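N-acetylglucosamine-6-phosphate deacetylase (PDB 1O12) probably catalyses the metal-dependent deacetylation of N-acetylglucosamine-6-phosphate, as the NagA family of the amidohydrolase superfamily does. Local coordinates at residues V95-K103 with H143-E154; C240-K251 with K312-C320. All coordinates share one frame; numbering follows the deposited sequence.

Contact 1: residues V95-K103 with H143-E154; sequences VSTSLEKMK and HIRPPSERELSE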
loop_
_atom_site.group_PDB
_atom_site.type_symbol
_atom_site.label_atom_id
_atom_site.label_comp_id
_atom_site.label_asym_id
_atom_site.label_seq_id
_atom_site.Cartn_x
_atom_site.Cartn_y
_atom_site.Cartn_z
ATOM N N VAL A 95 21.462 -12.417 16.472
ATOM C CA VAL A 95 21.302 -12.842 15.088
ATOM C C VAL A 95 21.207 -14.372 15.196
ATOM O O VAL A 95 21.297 -14.901 16.298
ATOM C CB VAL A 95 22.498 -12.423 14.213
ATOM C CG1 VAL A 95 22.467 -10.932 13.999
ATOM C CG2 VAL A 95 23.803 -12.836 14.862
ATOM N N SER A 96 20.994 -15.083 14.092
ATOM C CA SER A 96 20.927 -16.543 14.160
ATOM C C SER A 96 22.237 -17.077 14.756
ATOM O O SER A 96 23.341 -16.631 14.404
ATOM C CB SER A 96 20.703 -17.145 12.778
ATOM O OG SER A 96 19.404 -16.829 12.315
ATOM N N THR A 97 22.101 -18.029 15.672
ATOM C CA THR A 97 23.270 -18.574 16.329
ATOM C C THR A 97 22.973 -19.912 17.010
ATOM O O THR A 97 21.913 -20.506 16.801
ATOM C CB THR A 97 23.813 -17.524 17.348
ATOM O OG1 THR A 97 25.158 -17.864 17.715
ATOM C CG2 THR A 97 22.896 -17.437 18.600
ATOM N N SER A 98 23.907 -20.384 17.824
ATOM C CA SER A 98 23.725 -21.664 18.517
ATOM C C SER A 98 22.869 -21.574 19.781
ATOM O O SER A 98 22.803 -20.530 20.416
ATOM C CB SER A 98 25.096 -22.267 18.876
ATOM O OG SER A 98 25.931 -21.348 19.571
ATOM N N LEU A 99 22.208 -22.665 20.144
ATOM C CA LEU A 99 21.413 -22.682 21.368
ATOM C C LEU A 99 22.369 -22.319 22.513
ATOM O O LEU A 99 21.962 -21.766 23.534
ATOM C CB LEU A 99 20.823 -24.077 21.631
ATOM C CG LEU A 99 19.391 -24.167 22.194
ATOM C CD1 LEU A 99 19.113 -25.576 22.716
ATOM C CD2 LEU A 99 19.191 -23.173 23.307
ATOM N N GLU A 100 23.651 -22.625 22.336
ATOM C CA GLU A 100 24.617 -22.332 23.370
ATOM C C GLU A 100 24.807 -20.837 23.568
ATOM O O GLU A 100 24.629 -20.334 24.669
ATOM C CB GLU A 100 25.946 -22.996 23.045
ATOM C CG GLU A 100 26.470 -23.874 24.171
ATOM C CD GLU A 100 26.802 -23.096 25.453
ATOM O OE1 GLU A 100 25.857 -22.691 26.188
ATOM O OE2 GLU A 100 28.020 -22.890 25.721
ATOM N N LYS A 101 25.170 -20.129 22.503
ATOM C CA LYS A 101 25.364 -18.684 22.575
ATOM C C LYS A 101 24.124 -18.038 23.159
ATOM O O LYS A 101 24.209 -17.182 24.030
ATOM C CB LYS A 101 25.629 -18.113 21.185
ATOM C CG LYS A 101 27.014 -18.403 20.667
ATOM C CD LYS A 101 28.062 -17.877 21.633
ATOM C CE LYS A 101 27.819 -16.404 21.979
ATOM N NZ LYS A 101 27.758 -15.585 20.738
HETATM N N MSE A 102 22.976 -18.460 22.650
HETATM C CA MSE A 102 21.685 -17.977 23.086
HETATM C C MSE A 102 21.568 -18.022 24.616
HETATM O O MSE A 102 21.324 -16.992 25.249
HETATM C CB MSE A 102 20.605 -18.854 22.454
HETATM C CG MSE A 102 19.508 -18.151 21.689
HETATM SE SE MSE A 102 18.769 -19.367 20.307
HETATM C CE MSE A 102 19.907 -18.858 18.780
ATOM N N LYS A 103 21.737 -19.210 25.205
ATOM C CA LYS A 103 21.637 -19.387 26.657
ATOM C C LYS A 103 22.598 -18.467 27.380
ATOM O O LYS A 103 22.247 -17.907 28.415
ATOM C CB LYS A 103 21.932 -20.829 27.078
ATOM C CG LYS A 103 20.967 -21.893 26.527
ATOM C CD LYS A 103 20.681 -22.973 27.592
ATOM C CE LYS A 103 21.972 -23.581 28.180
ATOM N NZ LYS A 103 21.822 -24.226 29.539
ATOM N N HIS A 143 23.171 -21.716 11.218
ATOM C CA HIS A 143 22.436 -21.706 12.492
ATOM C C HIS A 143 20.906 -21.729 12.346
ATOM O O HIS A 143 20.205 -22.130 13.264
ATOM C CB HIS A 143 22.859 -20.496 13.338
ATOM C CG HIS A 143 24.310 -20.500 13.724
ATOM N ND1 HIS A 143 24.887 -21.520 14.456
ATOM C CD2 HIS A 143 25.284 -19.573 13.544
ATOM C CE1 HIS A 143 26.148 -21.215 14.717
ATOM N NE2 HIS A 143 26.415 -20.039 14.175
ATOM N N ILE A 144 20.406 -21.305 11.185
ATOM C CA ILE A 144 18.976 -21.270 10.906
ATOM C C ILE A 144 18.401 -22.685 10.986
ATOM O O ILE A 144 18.907 -23.599 10.353
ATOM C CB ILE A 144 18.679 -20.683 9.489
ATOM C CG1 ILE A 144 19.334 -19.301 9.341
ATOM C CG2 ILE A 144 17.153 -20.580 9.275
ATOM C CD1 ILE A 144 18.895 -18.532 8.105
ATOM N N ARG A 145 17.328 -22.858 11.744
ATOM C CA ARG A 145 16.744 -24.175 11.897
ATOM C C ARG A 145 15.337 -23.988 12.430
ATOM O O ARG A 145 14.973 -22.888 12.874
ATOM C CB ARG A 145 17.563 -24.958 12.920
ATOM C CG ARG A 145 17.644 -24.204 14.250
ATOM C CD ARG A 145 18.554 -24.876 15.249
ATOM N NE ARG A 145 18.628 -24.169 16.534
ATOM C CZ ARG A 145 19.394 -23.108 16.784
ATOM N NH1 ARG A 145 20.174 -22.599 15.834
ATOM N NH2 ARG A 145 19.390 -22.560 17.995
ATOM N N PRO A 146 14.522 -25.055 12.397
ATOM C CA PRO A 146 13.150 -24.968 12.900
ATOM C C PRO A 146 13.154 -25.052 14.410
ATOM O O PRO A 146 14.079 -25.581 15.021
ATOM C CB PRO A 146 12.472 -26.177 12.273
ATOM C CG PRO A 146 13.577 -27.175 12.248
ATOM C CD PRO A 146 14.760 -26.363 11.759
ATOM N N PRO A 147 12.129 -24.499 15.035
ATOM C CA PRO A 147 12.016 -24.528 16.492
ATOM C C PRO A 147 11.730 -25.954 16.943
ATOM O O PRO A 147 11.042 -26.711 16.252
ATOM C CB PRO A 147 10.850 -23.589 16.762
ATOM C CG PRO A 147 10.032 -23.682 15.490
ATOM C CD PRO A 147 11.084 -23.659 14.434
ATOM N N SER A 148 12.249 -26.308 18.114
ATOM C CA SER A 148 12.079 -27.651 18.658
ATOM C C SER A 148 11.618 -27.533 20.091
ATOM O O SER A 148 11.885 -26.530 20.739
ATOM C CB SER A 148 13.418 -28.380 18.637
ATOM O OG SER A 148 14.254 -27.868 19.661
ATOM N N GLU A 149 10.955 -28.575 20.593
ATOM C CA GLU A 149 10.458 -28.596 21.975
ATOM C C GLU A 149 11.629 -28.443 22.947
ATOM O O GLU A 149 11.479 -27.857 24.029
ATOM C CB GLU A 149 9.735 -29.916 22.246
ATOM C CG GLU A 149 8.807 -29.914 23.436
ATOM C CD GLU A 149 7.490 -29.240 23.126
ATOM O OE1 GLU A 149 6.990 -29.442 21.994
ATOM O OE2 GLU A 149 6.956 -28.526 24.006
ATOM N N ARG A 150 12.785 -28.974 22.546
ATOM C CA ARG A 150 14.018 -28.916 23.330
ATOM C C ARG A 150 14.542 -27.482 23.438
ATOM O O ARG A 150 15.055 -27.079 24.481
ATOM C CB ARG A 150 15.085 -29.799 22.676
ATOM C CG ARG A 150 16.500 -29.730 23.287
ATOM C CD ARG A 150 17.473 -30.603 22.461
ATOM N NE ARG A 150 16.892 -31.930 22.207
ATOM C CZ ARG A 150 17.446 -32.904 21.469
ATOM N NH1 ARG A 150 18.631 -32.728 20.879
ATOM N NH2 ARG A 150 16.810 -34.070 21.323
ATOM N N GLU A 151 14.434 -26.703 22.365
ATOM C CA GLU A 151 14.915 -25.330 22.441
ATOM C C GLU A 151 13.864 -24.409 23.053
ATOM O O GLU A 151 14.187 -23.497 23.808
ATOM C CB GLU A 151 15.332 -24.819 21.058
ATOM C CG GLU A 151 16.623 -25.425 20.572
ATOM C CD GLU A 151 17.014 -24.942 19.190
ATOM O OE1 GLU A 151 17.401 -23.754 19.053
ATOM O OE2 GLU A 151 16.919 -25.754 18.237
ATOM N N LEU A 152 12.605 -24.659 22.744
ATOM C CA LEU A 152 11.568 -23.823 23.280
ATOM C C LEU A 152 11.750 -23.671 24.790
ATOM O O LEU A 152 11.450 -22.617 25.361
ATOM C CB LEU A 152 10.212 -24.437 22.988
ATOM C CG LEU A 152 9.068 -23.458 23.246
ATOM C CD1 LEU A 152 9.035 -22.437 22.075
ATOM C CD2 LEU A 152 7.722 -24.203 23.374
ATOM N N SER A 153 12.267 -24.716 25.436
ATOM C CA SER A 153 12.454 -24.693 26.888
ATOM C C SER A 153 13.564 -23.774 27.398
ATOM O O SER A 153 13.654 -23.527 28.590
ATOM C CB SER A 153 12.702 -26.117 27.423
ATOM O OG SER A 153 14.065 -26.504 27.298
ATOM N N GLU A 154 14.420 -23.288 26.513
ATOM C CA GLU A 154 15.482 -22.391 26.940
ATOM C C GLU A 154 15.125 -20.915 26.698
ATOM O O GLU A 154 15.878 -20.027 27.081
ATOM C CB GLU A 154 16.782 -22.713 26.203
ATOM C CG GLU A 154 17.338 -24.094 26.466
ATOM C CD GLU A 154 17.662 -24.319 27.921
ATOM O OE1 GLU A 154 17.377 -25.424 28.405
ATOM O OE2 GLU A 154 18.210 -23.404 28.584
#

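Contact 2: residues C240-K251 with K312-C320; sequences CDGVHLSREMVK and KNFRKFTGC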
loop_
_atom_site.group_PDB
_atom_site.type_symbol
_atom_site.label_atom_id
_atom_site.label_comp_id
_atom_site.label_asym_id
_atom_site.label_seq_id
_atom_site.Cartn_x
_atom_site.Cartn_y
_atom_site.Cartn_z
ATOM N N CYS A 240 14.806 3.850 9.168
ATOM C CA CYS A 240 14.853 5.083 8.394
ATOM C C CYS A 240 16.193 5.682 8.066
ATOM O O CYS A 240 16.461 6.827 8.407
ATOM C CB CYS A 240 14.015 6.147 9.053
ATOM S SG CYS A 240 12.337 5.690 8.998
ATOM N N ASP A 241 17.002 4.917 7.353
ATOM C CA ASP A 241 18.330 5.340 6.985
ATOM C C ASP A 241 18.437 5.750 5.529
ATOM O O ASP A 241 19.521 6.091 5.062
ATOM C CB ASP A 241 19.337 4.227 7.273
ATOM C CG ASP A 241 19.005 2.938 6.560
ATOM O OD1 ASP A 241 19.744 1.958 6.791
ATOM O OD2 ASP A 241 18.026 2.888 5.779
ATOM N N GLY A 242 17.319 5.709 4.819
ATOM C CA GLY A 242 17.320 6.092 3.416
ATOM C C GLY A 242 17.815 5.005 2.485
ATOM O O GLY A 242 17.723 5.149 1.265
ATOM N N VAL A 243 18.336 3.924 3.062
ATOM C CA VAL A 243 18.839 2.800 2.289
ATOM C C VAL A 243 17.929 1.559 2.388
ATOM O O VAL A 243 17.559 0.990 1.359
ATOM C CB VAL A 243 20.265 2.457 2.748
ATOM C CG1 VAL A 243 20.867 1.378 1.857
ATOM C CG2 VAL A 243 21.109 3.734 2.725
ATOM N N HIS A 244 17.586 1.125 3.611
ATOM C CA HIS A 244 16.691 -0.029 3.776
ATOM C C HIS A 244 15.332 0.262 3.131
ATOM O O HIS A 244 14.633 -0.656 2.693
ATOM C CB HIS A 244 16.524 -0.386 5.245
ATOM C CG HIS A 244 17.717 -1.082 5.825
ATOM N ND1 HIS A 244 18.898 -0.426 6.103
ATOM C CD2 HIS A 244 17.938 -2.389 6.096
ATOM C CE1 HIS A 244 19.795 -1.299 6.515
ATOM N NE2 HIS A 244 19.239 -2.496 6.520
ATOM N N LEU A 245 14.966 1.539 3.089
ATOM C CA LEU A 245 13.754 2.012 2.414
ATOM C C LEU A 245 14.110 3.374 1.830
ATOM O O LEU A 245 14.886 4.136 2.429
ATOM C CB LEU A 245 12.590 2.255 3.358
ATOM C CG LEU A 245 11.896 1.166 4.141
ATOM C CD1 LEU A 245 12.781 0.724 5.278
ATOM C CD2 LEU A 245 10.580 1.761 4.686
ATOM N N SER A 246 13.551 3.703 0.677
ATOM C CA SER A 246 13.834 5.016 0.125
ATOM C C SER A 246 12.864 5.972 0.803
ATOM O O SER A 246 11.869 5.550 1.412
ATOM C CB SER A 246 13.598 5.036 -1.385
ATOM O OG SER A 246 12.239 4.769 -1.713
ATOM N N ARG A 247 13.141 7.261 0.695
ATOM C CA ARG A 247 12.251 8.243 1.270
ATOM C C ARG A 247 10.814 8.029 0.695
ATOM O O ARG A 247 9.833 8.099 1.425
ATOM C CB ARG A 247 12.811 9.654 0.999
ATOM C CG ARG A 247 12.053 10.497 -0.037
ATOM C CD ARG A 247 11.532 11.829 0.544
ATOM N NE ARG A 247 12.624 12.687 1.011
ATOM C CZ ARG A 247 12.457 13.797 1.739
ATOM N NH1 ARG A 247 13.521 14.519 2.119
ATOM N NH2 ARG A 247 11.228 14.184 2.097
ATOM N N GLU A 248 10.679 7.730 -0.593
ATOM C CA GLU A 248 9.339 7.505 -1.133
ATOM C C GLU A 248 8.616 6.318 -0.452
ATOM O O GLU A 248 7.435 6.417 -0.142
ATOM C CB GLU A 248 9.394 7.277 -2.641
ATOM C CG GLU A 248 9.981 8.439 -3.398
ATOM C CD GLU A 248 11.482 8.615 -3.122
ATOM O OE1 GLU A 248 12.224 7.601 -3.178
ATOM O OE2 GLU A 248 11.918 9.773 -2.865
HETATM N N MSE A 249 9.318 5.208 -0.223
HETATM C CA MSE A 249 8.723 4.047 0.441
HETATM C C MSE A 249 8.206 4.407 1.831
HETATM O O MSE A 249 7.061 4.091 2.192
HETATM C CB MSE A 249 9.745 2.933 0.615
HETATM C CG MSE A 249 9.353 1.613 -0.023
HETATM SE SE MSE A 249 7.536 0.938 0.336
HETATM C CE MSE A 249 7.895 -0.953 -0.046
ATOM N N VAL A 250 9.087 5.032 2.612
ATOM C CA VAL A 250 8.742 5.473 3.947
ATOM C C VAL A 250 7.490 6.338 3.854
ATOM O O VAL A 250 6.548 6.181 4.641
ATOM C CB VAL A 250 9.877 6.335 4.585
ATOM C CG1 VAL A 250 9.414 6.877 5.928
ATOM C CG2 VAL A 250 11.131 5.502 4.753
ATOM N N LYS A 251 7.486 7.273 2.909
ATOM C CA LYS A 251 6.331 8.143 2.737
ATOM C C LYS A 251 5.077 7.328 2.450
ATOM O O LYS A 251 4.000 7.664 2.925
ATOM C CB LYS A 251 6.563 9.129 1.609
ATOM C CG LYS A 251 5.964 10.499 1.871
ATOM C CD LYS A 251 6.529 11.552 0.888
ATOM C CE LYS A 251 8.066 11.644 0.984
ATOM N NZ LYS A 251 8.688 12.624 0.026
ATOM N N LYS A 312 14.988 12.090 13.134
ATOM C CA LYS A 312 15.077 13.240 12.258
ATOM C C LYS A 312 14.676 12.819 10.854
ATOM O O LYS A 312 13.890 13.512 10.192
ATOM C CB LYS A 312 16.494 13.807 12.228
ATOM C CG LYS A 312 16.965 14.468 13.519
ATOM C CD LYS A 312 18.171 15.376 13.254
ATOM C CE LYS A 312 19.018 15.626 14.498
ATOM N NZ LYS A 312 19.844 14.420 14.900
ATOM N N ASN A 313 15.208 11.677 10.414
ATOM C CA ASN A 313 14.940 11.196 9.072
ATOM C C ASN A 313 13.467 11.005 8.867
ATOM O O ASN A 313 12.889 11.560 7.928
ATOM C CB ASN A 313 15.670 9.866 8.767
ATOM C CG ASN A 313 17.162 10.047 8.488
ATOM O OD1 ASN A 313 17.632 11.145 8.194
ATOM N ND2 ASN A 313 17.907 8.960 8.567
ATOM N N PHE A 314 12.852 10.228 9.754
ATOM C CA PHE A 314 11.436 9.942 9.649
ATOM C C PHE A 314 10.644 11.209 9.560
ATOM O O PHE A 314 9.753 11.335 8.725
ATOM C CB PHE A 314 10.937 9.146 10.844
ATOM C CG PHE A 314 9.534 8.676 10.678
ATOM C CD1 PHE A 314 8.467 9.463 11.114
ATOM C CD2 PHE A 314 9.275 7.464 10.029
ATOM C CE1 PHE A 314 7.147 9.050 10.915
ATOM C CE2 PHE A 314 7.975 7.032 9.819
ATOM C CZ PHE A 314 6.904 7.826 10.265
ATOM N N ARG A 315 10.973 12.150 10.437
ATOM C CA ARG A 315 10.295 13.425 10.456
ATOM C C ARG A 315 10.433 14.162 9.126
ATOM O O ARG A 315 9.489 14.787 8.659
ATOM C CB ARG A 315 10.851 14.306 11.560
ATOM C CG ARG A 315 10.128 15.635 11.639
ATOM C CD ARG A 315 10.979 16.677 12.296
ATOM N NE ARG A 315 10.150 17.700 12.904
ATOM C CZ ARG A 315 10.609 18.816 13.463
ATOM N NH1 ARG A 315 11.914 19.054 13.487
ATOM N NH2 ARG A 315 9.761 19.693 14.012
ATOM N N LYS A 316 11.612 14.091 8.515
ATOM C CA LYS A 316 11.834 14.788 7.262
ATOM C C LYS A 316 11.163 14.085 6.089
ATOM O O LYS A 316 10.598 14.734 5.210
ATOM C CB LYS A 316 13.330 14.900 6.993
ATOM C CG LYS A 316 13.694 15.597 5.686
ATOM C CD LYS A 316 15.127 15.246 5.305
ATOM C CE LYS A 316 16.061 15.272 6.545
ATOM N NZ LYS A 316 16.831 13.983 6.781
ATOM N N PHE A 317 11.236 12.758 6.072
ATOM C CA PHE A 317 10.642 11.999 4.991
ATOM C C PHE A 317 9.134 12.184 4.913
ATOM O O PHE A 317 8.578 12.342 3.823
ATOM C CB PHE A 317 10.960 10.506 5.153
ATOM C CG PHE A 317 12.420 10.162 4.981
ATOM C CD1 PHE A 317 12.893 8.917 5.362
ATOM C CD2 PHE A 317 13.316 11.075 4.406
ATOM C CE1 PHE A 317 14.250 8.568 5.174
ATOM C CE2 PHE A 317 14.660 10.752 4.212
ATOM C CZ PHE A 317 15.133 9.489 4.596
ATOM N N THR A 318 8.480 12.213 6.071
ATOM C CA THR A 318 7.035 12.296 6.120
ATOM C C THR A 318 6.412 13.650 6.398
ATOM O O THR A 318 5.281 13.901 6.002
ATOM C CB THR A 318 6.460 11.318 7.187
ATOM O OG1 THR A 318 6.675 11.852 8.504
ATOM C CG2 THR A 318 7.124 9.949 7.080
ATOM N N GLY A 319 7.123 14.519 7.097
ATOM C CA GLY A 319 6.541 15.799 7.428
ATOM C C GLY A 319 5.519 15.623 8.537
ATOM O O GLY A 319 4.647 16.477 8.716
ATOM N N CYS A 320 5.606 14.534 9.295
ATOM C CA CYS A 320 4.644 14.302 10.383
ATOM C C CYS A 320 4.877 15.265 11.543
ATOM O O CYS A 320 5.863 16.000 11.578
ATOM C CB CYS A 320 4.767 12.875 10.910
ATOM S SG CYS A 320 6.328 12.651 11.811
#

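Contact 1: residues V95-K103 with H143-E154
Arg145 reaches from 143-154 to the backbone carbonyl of Thr97, just ahead of helix 99-115. From CB its CG lies between the backbone N and the carbonyl carbon (chi1 56°), and the chain then runs extended to NE, carrying the guanidinium to the facing loop. NE lies 2.9 Å from Glu151 OE2, while NH2 meets Glu151 OE1 at 2.5 Å: a side-on, two-nitrogen salt bridge close to the guanidinium plane. NH1 donates to Thr97 O over 2.9 Å, nearly straight at 166° and in that same plane; a weak second bond comes from NH2. NH2 also has the methyl CE of selenomethionine Met102 at 3.8 Å.

Two further contacts lie beside the guanidinium. Leu99 CD1 lies 3.3 Å from Glu151 CG, against the aliphatic stem of the carboxylate. Thr97 CA sits over one face of the His143 ring, a CH-pi contact 3.7 Å from the centroid. With an alanine here instead of Arg145, Thr97 O would probably lose its side-chain donor and the Glu151 carboxylate its countercharge.

Glu151 OE1 also bonds Tyr130, and the Ser148 hydroxyl caps the turn carrying Glu151. The contact thus joins the loop after barrel strand 87-93 and the start of helix 99-115 to the loop after strand 121-127, and Glu151, gripping NE and NH2, fixes the rotation of the guanidinium so that NH1 points at Thr97 O.

Contact 2: residues C240-K251 with K312-C320
Asn313 ties 312-320 to 240-251 with a hydrogen bond: its ND2 donates to Cys240 O over 2.6 Å, in the carbonyl plane, although the acceptor is tilted from the amide plane. Gln309 binds the other end of this amide, through OD1, which fixes its rotation.

At Phe314 the ring presents its edge, with Cys240 SG in the ring plane, 3.7 Å from CD2, a sulfur-aromatic contact. Val250 CG1 reaches the same CD2, and Ile262, Leu264 and Leu325 of the surrounding core also touch the side chain.

Lys316 lends its aliphatic portion: CD lies 3.6 Å from Arg247 NH1, the two chains crossing at about a right angle with their charged ends apart.

Phe317 is the most heavily covered residue. With CG beside the backbone N (chi1 -67°), its ring lies back over its own helix, one face above Asn313 O. The opposite face takes Arg247 CB in a CH-pi contact, 3.9 Å from the centroid. Farther along the arginine, the guanidinium is inclined by 54° to the ring and has CD2 over its face. Val250 CG2 approaches CD1 at 3.9 Å, and Gly242 CA comes near CZ.

At Thr318, CG2 packs 4.0 Å from Val250 CG1, while OG1 bonds Phe314 O and starts an ST turn to Cys320 N, just where Gly319 leaves the helix with positive phi.

Helices 247-251 and 312-318 cross steeply, at -79°, with Phe317 between them. The chemistry is therefore mainly aromatic and aliphatic, while the Asn313 amide holds the carbonyl of Cys240, next to Asp241, which in turn bonds His244, predicted to bind the substrate.

Overall arrangement
The two contacts lie on opposite sides of the chain's centre, their own centres 34 Å apart and their nearest atoms about 12 Å apart, so they do not touch. Both belong to the amidohydrolase barrel and approach its metal site unequally. In contact 1 the side chain of Ser96 is about 8 Å from the iron and about 7 Å from that of its ligand Glu127. In contact 2 the side chain of Asp241 is about 12 Å from the iron but about 7 Å from that of Asp267, the predicted proton donor/acceptor. Contact 2 alone meets the second subunit, whose Arg220 O bonds Ser246 OG.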